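Local coordinates for beta-ketoacyl-[acyl-carrier-protein] synthase FabY (PDB 4CW4) that catalyses the condensation of acetyl-CoA with malonyl-ACP to give acetoacetyl-ACP, the step that primes fatty acid synthesis, at residues A[410-419]-A[452-463]; A[496-506]-A[519-527]. All blocks are in the same frame, centred on the assembly; numbering follows the deposited sequence.

Contact 1. Residues A[410-419]-A[452-463]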
loop_
_atom_site.group_PDB
_atom_site.type_symbol
_atom_site.label_atom_id
_atom_site.label_comp_id
_atom_site.label_asym_id
_atom_site.label_seq_id
_atom_site.Cartn_x
_atom_site.Cartn_y
_atom_site.Cartn_z
ATOM N N ASN A 410 14.275 -9.894 11.557
ATOM C CA ASN A 410 13.514 -11.105 11.830
ATOM C C ASN A 410 13.977 -11.799 13.128
ATOM O O ASN A 410 13.206 -12.531 13.731
ATOM C CB ASN A 410 13.574 -12.032 10.611
ATOM C CG ASN A 410 12.527 -13.132 10.611
ATOM O OD1 ASN A 410 12.810 -14.212 10.116
ATOM N ND2 ASN A 410 11.329 -12.858 11.066
ATOM N N TYR A 411 15.194 -11.517 13.601
ATOM C CA TYR A 411 15.598 -12.001 14.925
ATOM C C TYR A 411 14.656 -11.451 15.984
ATOM O O TYR A 411 14.220 -12.151 16.886
ATOM C CB TYR A 411 17.040 -11.604 15.259
ATOM C CG TYR A 411 18.097 -12.458 14.596
ATOM C CD1 TYR A 411 18.578 -12.134 13.330
ATOM C CD2 TYR A 411 18.621 -13.582 15.232
ATOM C CE1 TYR A 411 19.541 -12.907 12.712
ATOM C CE2 TYR A 411 19.592 -14.363 14.617
ATOM C CZ TYR A 411 20.039 -14.017 13.348
ATOM O OH TYR A 411 21.001 -14.756 12.701
ATOM N N LEU A 412 14.386 -10.160 15.866
ATOM C CA LEU A 412 13.564 -9.438 16.822
ATOM C C LEU A 412 12.104 -9.893 16.769
ATOM O O LEU A 412 11.488 -10.100 17.815
ATOM C CB LEU A 412 13.656 -7.938 16.577
ATOM C CG LEU A 412 14.922 -7.237 17.090
ATOM C CD1 LEU A 412 16.202 -7.819 16.534
ATOM C CD2 LEU A 412 14.847 -5.758 16.779
ATOM N N THR A 413 11.552 -10.060 15.565
ATOM C CA THR A 413 10.149 -10.451 15.467
ATOM C C THR A 413 9.924 -11.856 16.027
ATOM O O THR A 413 8.961 -12.086 16.750
ATOM C CB THR A 413 9.569 -10.336 14.031
ATOM O OG1 THR A 413 10.128 -11.323 13.155
ATOM C CG2 THR A 413 9.841 -8.960 13.433
ATOM N N VAL A 414 10.797 -12.797 15.694
ATOM C CA VAL A 414 10.627 -14.162 16.181
ATOM C C VAL A 414 10.810 -14.232 17.702
ATOM O O VAL A 414 10.013 -14.847 18.398
ATOM C CB VAL A 414 11.568 -15.156 15.461
ATOM C CG1 VAL A 414 11.400 -16.562 16.027
ATOM C CG2 VAL A 414 11.283 -15.145 13.938
ATOM N N ALA A 415 11.851 -13.584 18.211
ATOM C CA ALA A 415 12.106 -13.581 19.647
ATOM C C ALA A 415 10.923 -12.988 20.394
ATOM O O ALA A 415 10.455 -13.567 21.385
ATOM C CB ALA A 415 13.378 -12.820 19.975
ATOM N N LYS A 416 10.446 -11.826 19.953
ATOM C CA LYS A 416 9.326 -11.184 20.657
ATOM C C LYS A 416 8.063 -12.041 20.569
ATOM O O LYS A 416 7.273 -12.111 21.517
ATOM C CB LYS A 416 9.038 -9.788 20.103
ATOM C CG LYS A 416 10.110 -8.774 20.393
ATOM C CD LYS A 416 9.754 -7.416 19.832
ATOM C CE LYS A 416 8.625 -6.773 20.607
ATOM N NZ LYS A 416 8.228 -5.442 20.090
ATOM N N ALA A 417 7.867 -12.701 19.429
ATOM C CA ALA A 417 6.676 -13.548 19.263
ATOM C C ALA A 417 6.693 -14.708 20.262
ATOM O O ALA A 417 5.692 -14.989 20.936
ATOM C CB ALA A 417 6.572 -14.066 17.823
ATOM N N VAL A 418 7.825 -15.390 20.344
ATOM C CA VAL A 418 7.965 -16.494 21.275
ATOM C C VAL A 418 7.779 -16.015 22.731
ATOM O O VAL A 418 7.030 -16.632 23.494
ATOM C CB VAL A 418 9.300 -17.240 21.059
ATOM C CG1 VAL A 418 9.466 -18.347 22.091
ATOM C CG2 VAL A 418 9.334 -17.854 19.650
ATOM N N ALA A 419 8.410 -14.903 23.101
ATOM C CA ALA A 419 8.275 -14.400 24.459
ATOM C C ALA A 419 6.808 -14.101 24.760
ATOM O O ALA A 419 6.325 -14.373 25.871
ATOM C CB ALA A 419 9.114 -13.145 24.658
ATOM N N GLU A 452 18.923 -20.232 10.936
ATOM C CA GLU A 452 19.777 -19.710 11.996
ATOM C C GLU A 452 18.964 -18.893 13.003
ATOM O O GLU A 452 19.165 -19.026 14.203
ATOM C CB GLU A 452 20.916 -18.871 11.427
ATOM C CG GLU A 452 21.796 -18.311 12.505
ATOM C CD GLU A 452 23.131 -17.840 11.982
ATOM O OE1 GLU A 452 23.266 -17.652 10.760
ATOM O OE2 GLU A 452 24.046 -17.664 12.811
ATOM N N ILE A 453 18.050 -18.051 12.529
ATOM C CA ILE A 453 17.175 -17.320 13.447
ATOM C C ILE A 453 16.334 -18.271 14.298
ATOM O O ILE A 453 16.273 -18.139 15.518
ATOM C CB ILE A 453 16.239 -16.400 12.670
ATOM C CG1 ILE A 453 17.041 -15.269 12.034
ATOM C CG2 ILE A 453 15.149 -15.827 13.571
ATOM C CD1 ILE A 453 16.302 -14.527 10.938
ATOM N N LEU A 454 15.661 -19.227 13.668
ATOM C CA LEU A 454 14.808 -20.131 14.442
ATOM C C LEU A 454 15.608 -20.967 15.439
ATOM O O LEU A 454 15.198 -21.158 16.575
ATOM C CB LEU A 454 14.000 -21.045 13.520
ATOM C CG LEU A 454 13.079 -20.347 12.526
ATOM C CD1 LEU A 454 12.439 -21.357 11.596
ATOM C CD2 LEU A 454 12.022 -19.526 13.244
ATOM N N ASP A 455 16.756 -21.456 15.000
ATOM C CA ASP A 455 17.616 -22.246 15.868
ATOM C C ASP A 455 18.076 -21.437 17.075
ATOM O O ASP A 455 18.091 -21.937 18.207
ATOM C CB ASP A 455 18.819 -22.731 15.069
ATOM C CG ASP A 455 19.550 -23.864 15.742
ATOM O OD1 ASP A 455 18.905 -24.862 16.153
ATOM O OD2 ASP A 455 20.785 -23.753 15.835
ATOM N N ARG A 456 18.438 -20.183 16.861
ATOM C CA ARG A 456 18.952 -19.372 17.956
ATOM C C ARG A 456 17.854 -18.902 18.927
ATOM O O ARG A 456 18.087 -18.796 20.138
ATOM C CB ARG A 456 19.746 -18.198 17.405
ATOM C CG ARG A 456 21.014 -18.631 16.682
ATOM C CD ARG A 456 21.841 -17.431 16.280
ATOM N NE ARG A 456 22.250 -16.680 17.461
ATOM C CZ ARG A 456 22.672 -15.422 17.453
ATOM N NH1 ARG A 456 22.741 -14.746 16.319
ATOM N NH2 ARG A 456 23.005 -14.839 18.596
ATOM N N VAL A 457 16.653 -18.654 18.421
ATOM C CA VAL A 457 15.527 -18.360 19.298
ATOM C C VAL A 457 15.138 -19.622 20.075
ATOM O O VAL A 457 14.876 -19.560 21.276
ATOM C CB VAL A 457 14.332 -17.785 18.523
ATOM C CG1 VAL A 457 13.116 -17.685 19.402
ATOM C CG2 VAL A 457 14.695 -16.423 17.966
ATOM N N ALA A 458 15.113 -20.770 19.404
ATOM C CA ALA A 458 14.869 -22.031 20.099
ATOM C C ALA A 458 15.835 -22.221 21.257
ATOM O O ALA A 458 15.438 -22.626 22.348
ATOM C CB ALA A 458 14.976 -23.195 19.132
ATOM N N SER A 459 17.108 -21.933 21.023
ATOM C CA SER A 459 18.099 -22.148 22.055
ATOM C C SER A 459 17.822 -21.216 23.232
ATOM O O SER A 459 17.848 -21.638 24.389
ATOM C CB SER A 459 19.498 -21.929 21.487
ATOM O OG SER A 459 20.460 -22.143 22.487
ATOM N N ALA A 460 17.528 -19.958 22.929
ATOM C CA ALA A 460 17.237 -18.982 23.970
ATOM C C ALA A 460 16.068 -19.414 24.853
ATOM O O ALA A 460 16.094 -19.193 26.060
ATOM C CB ALA A 460 16.967 -17.609 23.366
ATOM N N PHE A 461 15.051 -20.044 24.269
ATOM C CA PHE A 461 13.850 -20.406 25.025
ATOM C C PHE A 461 13.841 -21.886 25.434
ATOM O O PHE A 461 12.851 -22.384 25.962
ATOM C CB PHE A 461 12.592 -20.022 24.233
ATOM C CG PHE A 461 12.357 -18.541 24.190
ATOM C CD1 PHE A 461 11.635 -17.913 25.191
ATOM C CD2 PHE A 461 12.887 -17.767 23.168
ATOM C CE1 PHE A 461 11.432 -16.541 25.161
ATOM C CE2 PHE A 461 12.696 -16.387 23.148
ATOM C CZ PHE A 461 11.966 -15.785 24.147
ATOM N N GLY A 462 14.943 -22.584 25.194
ATOM C CA GLY A 462 15.066 -23.966 25.633
ATOM C C GLY A 462 14.152 -24.915 24.891
ATOM O O GLY A 462 13.684 -25.892 25.464
ATOM N N ILE A 463 13.921 -24.643 23.605
ATOM C CA ILE A 463 13.108 -25.496 22.757
ATOM C C ILE A 463 14.031 -26.438 22.003
ATOM O O ILE A 463 15.089 -26.027 21.529
ATOM C CB ILE A 463 12.336 -24.659 21.713
ATOM C CG1 ILE A 463 11.599 -23.508 22.410
ATOM C CG2 ILE A 463 11.373 -25.540 20.948
ATOM C CD1 ILE A 463 10.887 -22.537 21.451
#

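Contact 2. Residues A[496-506]-A[519-527]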
loop_
_atom_site.group_PDB
_atom_site.type_symbol
_atom_site.label_atom_id
_atom_site.label_comp_id
_atom_site.label_asym_id
_atom_site.label_seq_id
_atom_site.Cartn_x
_atom_site.Cartn_y
_atom_site.Cartn_z
ATOM N N TYR A 496 -6.823 -31.036 12.358
ATOM C CA TYR A 496 -6.613 -32.450 12.060
ATOM C C TYR A 496 -5.393 -33.086 12.742
ATOM O O TYR A 496 -5.218 -34.301 12.678
ATOM C CB TYR A 496 -6.485 -32.652 10.554
ATOM C CG TYR A 496 -7.748 -32.362 9.773
ATOM C CD1 TYR A 496 -8.855 -33.197 9.877
ATOM C CD2 TYR A 496 -7.817 -31.286 8.894
ATOM C CE1 TYR A 496 -10.009 -32.956 9.149
ATOM C CE2 TYR A 496 -8.969 -31.038 8.153
ATOM C CZ TYR A 496 -10.055 -31.879 8.283
ATOM O OH TYR A 496 -11.189 -31.639 7.542
ATOM N N GLY A 497 -4.543 -32.273 13.360
ATOM C CA GLY A 497 -3.383 -32.772 14.074
ATOM C C GLY A 497 -2.259 -33.264 13.185
ATOM O O GLY A 497 -1.491 -34.139 13.583
ATOM N N ILE A 498 -2.202 -32.742 11.967
ATOM C CA ILE A 498 -1.176 -33.126 11.003
ATOM C C ILE A 498 -0.331 -31.907 10.673
ATOM O O ILE A 498 -0.872 -30.847 10.333
ATOM C CB ILE A 498 -1.791 -33.651 9.680
ATOM C CG1 ILE A 498 -2.688 -34.869 9.929
ATOM C CG2 ILE A 498 -0.702 -33.983 8.668
ATOM C CD1 ILE A 498 -3.590 -35.203 8.782
ATOM N N LEU A 499 0.991 -32.076 10.781
ATOM C CA LEU A 499 1.960 -31.071 10.353
ATOM C C LEU A 499 2.453 -31.399 8.948
ATOM O O LEU A 499 3.095 -32.433 8.749
ATOM C CB LEU A 499 3.154 -31.046 11.291
ATOM C CG LEU A 499 4.197 -29.969 11.012
ATOM C CD1 LEU A 499 3.654 -28.611 11.403
ATOM C CD2 LEU A 499 5.464 -30.289 11.762
ATOM N N PRO A 500 2.153 -30.531 7.959
ATOM C CA PRO A 500 2.511 -30.924 6.588
ATOM C C PRO A 500 4.021 -31.000 6.394
ATOM O O PRO A 500 4.750 -30.139 6.873
ATOM C CB PRO A 500 1.903 -29.819 5.723
ATOM C CG PRO A 500 0.880 -29.186 6.582
ATOM C CD PRO A 500 1.408 -29.273 7.974
ATOM N N GLY A 501 4.483 -32.052 5.731
ATOM C CA GLY A 501 5.891 -32.170 5.406
ATOM C C GLY A 501 6.296 -31.231 4.281
ATOM O O GLY A 501 5.459 -30.666 3.590
ATOM N N ILE A 502 7.600 -31.083 4.092
ATOM C CA ILE A 502 8.145 -30.378 2.924
ATOM C C ILE A 502 8.428 -31.475 1.896
ATOM O O ILE A 502 9.539 -32.008 1.806
ATOM C CB ILE A 502 9.410 -29.569 3.262
ATOM C CG1 ILE A 502 9.160 -28.685 4.497
ATOM C CG2 ILE A 502 9.817 -28.743 2.042
ATOM C CD1 ILE A 502 10.347 -27.843 4.915
ATOM N N LYS A 503 7.404 -31.849 1.140
ATOM C CA LYS A 503 7.479 -33.091 0.357
ATOM C C LYS A 503 8.312 -32.963 -0.899
ATOM O O LYS A 503 8.674 -33.966 -1.507
ATOM C CB LYS A 503 6.074 -33.592 0.020
ATOM C CG LYS A 503 5.307 -33.969 1.244
ATOM C CD LYS A 503 3.918 -34.484 0.928
ATOM C CE LYS A 503 3.207 -34.723 2.212
ATOM N NZ LYS A 503 1.823 -34.247 2.145
ATOM N N THR A 504 8.617 -31.730 -1.288
ATOM C CA THR A 504 9.381 -31.481 -2.492
ATOM C C THR A 504 10.887 -31.683 -2.328
ATOM O O THR A 504 11.608 -31.733 -3.324
ATOM C CB THR A 504 9.162 -30.055 -2.957
ATOM O OG1 THR A 504 9.464 -29.177 -1.864
ATOM C CG2 THR A 504 7.727 -29.836 -3.403
ATOM N N ILE A 505 11.370 -31.795 -1.089
ATOM C CA ILE A 505 12.808 -31.969 -0.846
ATOM C C ILE A 505 13.136 -33.409 -0.495
ATOM O O ILE A 505 12.298 -34.143 0.040
ATOM C CB ILE A 505 13.364 -30.980 0.229
ATOM C CG1 ILE A 505 12.904 -31.350 1.638
ATOM C CG2 ILE A 505 12.957 -29.546 -0.133
ATOM C CD1 ILE A 505 13.562 -30.500 2.719
ATOM N N ASP A 506 14.367 -33.815 -0.784
ATOM C CA ASP A 506 14.791 -35.173 -0.464
ATOM C C ASP A 506 15.489 -35.261 0.845
ATOM O O ASP A 506 15.548 -36.327 1.460
ATOM C CB ASP A 506 15.692 -35.697 -1.559
ATOM C CG ASP A 506 14.915 -36.031 -2.784
ATOM O OD1 ASP A 506 13.906 -36.732 -2.613
ATOM O OD2 ASP A 506 15.263 -35.552 -3.877
ATOM N N ILE A 519 12.676 -30.512 10.905
ATOM C CA ILE A 519 12.235 -30.197 9.550
ATOM C C ILE A 519 12.124 -31.506 8.773
ATOM O O ILE A 519 13.134 -32.181 8.526
ATOM C CB ILE A 519 13.243 -29.286 8.810
ATOM C CG1 ILE A 519 13.518 -27.999 9.600
ATOM C CG2 ILE A 519 12.692 -28.917 7.448
ATOM C CD1 ILE A 519 14.720 -27.235 9.136
ATOM N N SER A 520 10.905 -31.896 8.418
ATOM C CA SER A 520 10.686 -33.190 7.803
ATOM C C SER A 520 10.083 -33.070 6.412
ATOM O O SER A 520 9.305 -32.142 6.145
ATOM C CB SER A 520 9.751 -34.017 8.669
ATOM O OG SER A 520 9.513 -35.274 8.075
ATOM N N ASN A 521 10.417 -34.041 5.557
ATOM C CA ASN A 521 9.842 -34.100 4.216
ATOM C C ASN A 521 8.599 -34.975 4.155
ATOM O O ASN A 521 8.047 -35.201 3.073
ATOM C CB ASN A 521 10.883 -34.493 3.148
ATOM C CG ASN A 521 11.319 -35.933 3.225
ATOM O OD1 ASN A 521 11.031 -36.654 4.175
ATOM N ND2 ASN A 521 12.050 -36.357 2.202
ATOM N N ARG A 522 8.154 -35.417 5.335
ATOM C CA ARG A 522 6.948 -36.233 5.509
ATOM C C ARG A 522 5.968 -35.523 6.425
ATOM O O ARG A 522 6.378 -34.784 7.320
ATOM C CB ARG A 522 7.267 -37.613 6.157
ATOM C CG ARG A 522 8.484 -38.336 5.605
ATOM C CD ARG A 522 8.177 -39.051 4.304
ATOM N NE ARG A 522 9.262 -39.957 3.912
ATOM C CZ ARG A 522 9.750 -40.083 2.675
ATOM N NH1 ARG A 522 9.257 -39.372 1.665
ATOM N NH2 ARG A 522 10.741 -40.939 2.445
ATOM N N ASP A 523 4.674 -35.755 6.199
ATOM C CA ASP A 523 3.645 -35.298 7.142
ATOM C C ASP A 523 3.871 -35.973 8.492
ATOM O O ASP A 523 4.199 -37.166 8.554
ATOM C CB ASP A 523 2.228 -35.620 6.642
ATOM C CG ASP A 523 1.885 -34.916 5.342
ATOM O OD1 ASP A 523 2.531 -33.895 5.018
ATOM O OD2 ASP A 523 0.948 -35.366 4.649
ATOM N N MET A 524 3.672 -35.215 9.568
ATOM C CA MET A 524 3.893 -35.718 10.933
ATOM C C MET A 524 2.664 -35.515 11.805
ATOM O O MET A 524 2.028 -34.469 11.750
ATOM C CB MET A 524 5.076 -34.985 11.575
ATOM C CG MET A 524 6.402 -35.248 10.897
ATOM S SD MET A 524 6.966 -36.929 11.207
ATOM C CE MET A 524 8.288 -37.088 10.026
ATOM N N ARG A 525 2.370 -36.500 12.645
ATOM C CA ARG A 525 1.305 -36.377 13.647
ATOM C C ARG A 525 1.893 -36.475 15.047
ATOM O O ARG A 525 2.315 -37.545 15.482
ATOM C CB ARG A 525 0.240 -37.468 13.477
ATOM C CG ARG A 525 -0.394 -37.549 12.096
ATOM C CD ARG A 525 -1.581 -38.527 12.080
ATOM N NE ARG A 525 -2.679 -38.034 12.910
ATOM C CZ ARG A 525 -3.855 -37.590 12.462
ATOM N NH1 ARG A 525 -4.164 -37.613 11.171
ATOM N NH2 ARG A 525 -4.749 -37.146 13.329
ATOM N N GLN A 526 1.866 -35.351 15.749
ATOM C CA GLN A 526 2.402 -35.197 17.093
ATOM C C GLN A 526 1.505 -35.898 18.111
ATOM O O GLN A 526 0.283 -35.766 18.031
ATOM C CB GLN A 526 2.423 -33.697 17.427
ATOM C CG GLN A 526 3.420 -32.837 16.645
ATOM C CD GLN A 526 3.222 -32.807 15.124
ATOM O OE1 GLN A 526 2.109 -32.903 14.600
ATOM N NE2 GLN A 526 4.326 -32.638 14.416
ATOM N N ASP A 527 2.092 -36.621 19.070
ATOM C CA ASP A 527 1.309 -37.263 20.117
ATOM C C ASP A 527 0.607 -36.186 20.932
ATOM O O ASP A 527 -0.594 -36.276 21.196
ATOM C CB ASP A 527 2.183 -38.128 21.039
ATOM C CG ASP A 527 2.536 -39.474 20.424
ATOM O OD1 ASP A 527 2.061 -39.773 19.305
ATOM O OD2 ASP A 527 3.279 -40.242 21.073
HETATM O O HOH W 1 -7.024 -36.300 10.929
HETATM O O HOH W 2 -0.754 -34.048 16.409
HETATM O O HOH W 3 6.065 -32.499 8.791
HETATM O O HOH W 4 14.356 -38.611 1.510
#

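Contact 1. Residues A[410-419]-A[452-463]
Ile453 lays its CG1 over the middle of the Tyr411 ring, 3.5 Å from the ring centroid and 11° off the normal, which meets the criteria for a CH-pi contact. At the other end of the interface the roles of the two helices are exchanged: Val418 CG1 stands 3.6 Å from the centroid of the Phe461 ring, again over a face. Between these two aromatic contacts the helices mesh through valines. With chi1 at 178°, Val414 turns CG1 to Val457 CG2, 3.8 Å away, and leaves CG2 for Ile453 CG2 at 3.9 Å, while Val418 CG2 and Val457 CG1 meet tip to tip. Ala415 packs against Val457 CG2. The segment axes come within 9.7 Å at a crossing angle of -38°, and the interface is almost wholly apolar.

The looser side lies beyond the Tyr411 ring, where Glu452 and Arg456 are partly exposed. Glu452 CG comes 3.6 Å from Tyr411 OH. In the conformer given, Arg456 NH1 approaches Tyr411 CE2 obliquely and NH2 bonds Ile610 O of the second subunit. Gly462, with positive phi, forms a Schellman motif at the C-terminal end, and Ile463 turns back toward Val418.

Asn410, whose ND2 bonds both Thr413 OG1 and Asn536 OD1, ties helix 409-425 to strand 532-539. Val418 rests on Phe534 of that strand and on Trp466 of strand 466-469; from helix 444-461, Ile453 touches Lys538 and Ala458 touches Trp466. Both helices thus pack against these strands of the ketosynthase, while Tyr628 of the second subunit adjoins Ala415 and Ala419.

Contact 2. Residues A[496-506]-A[519-527]
Leu499 and Met524 form a single antiparallel bridge, a hydrogen-bonded pair with Leu499 N to Met524 O at 2.8 Å and Met524 N to Leu499 O at 3.0 Å. A further backbone bond, Ile502 N to Ser520 O, is nearly straight at 175°.

Side chains bond as well. Asp523 OD1 takes Gly501 N at 2.8 Å through its anti lone pair, and OD2 receives Lys503 NZ at 2.9 Å on the syn side, 25° out of the carboxylate plane, as a salt bridge. Ser37 and Glu36 add second partners for Asp523 and Lys503. With CG set between its backbone N and carbonyl carbon (chi1 71°), Asn521 sends ND2 to Ile505 O at 3.1 Å.

Apolar contact is slight: Ile502 CD1 meets Ile519 CG2 at 3.6 Å. Separately, Ile498 CG1 lies over a face of the charged Arg525 guanidinium. Water joins Tyr496 O to Arg525 NH1, and another water joins Leu499 O to Arg522 O.

Ser520 OG accepts from Arg522 N, an ST turn, and Ile502 to Ile505 make a type I turn. Two irregular loops thus pair in the thiolase-like ketosynthase fold, next to strand 466-469, which Leu499 and Ile519 touch.

How the contacts relate
Contacts 1 and 2 follow one another along the chain, the first closing before the second opens, and their centres lie 21 Å apart. Their nearest atoms stay about 7 Å from each other, so neither touches the other directly; strand 466-469 bridges them, with Trp466 against Val418 and Thr469 against Leu499. Contact 1 is the nearer to the predicted catalytic His439, about 6 Å between the side chains of Asn410 and His439, against about 11 Å for that of Ile502. The side chain of Asn410 is about 11 Å from that of Cys286, the inferred active-site cysteine. Contact 1 borders the second subunit, whereas no other protein chain of the dimer touches contact 2.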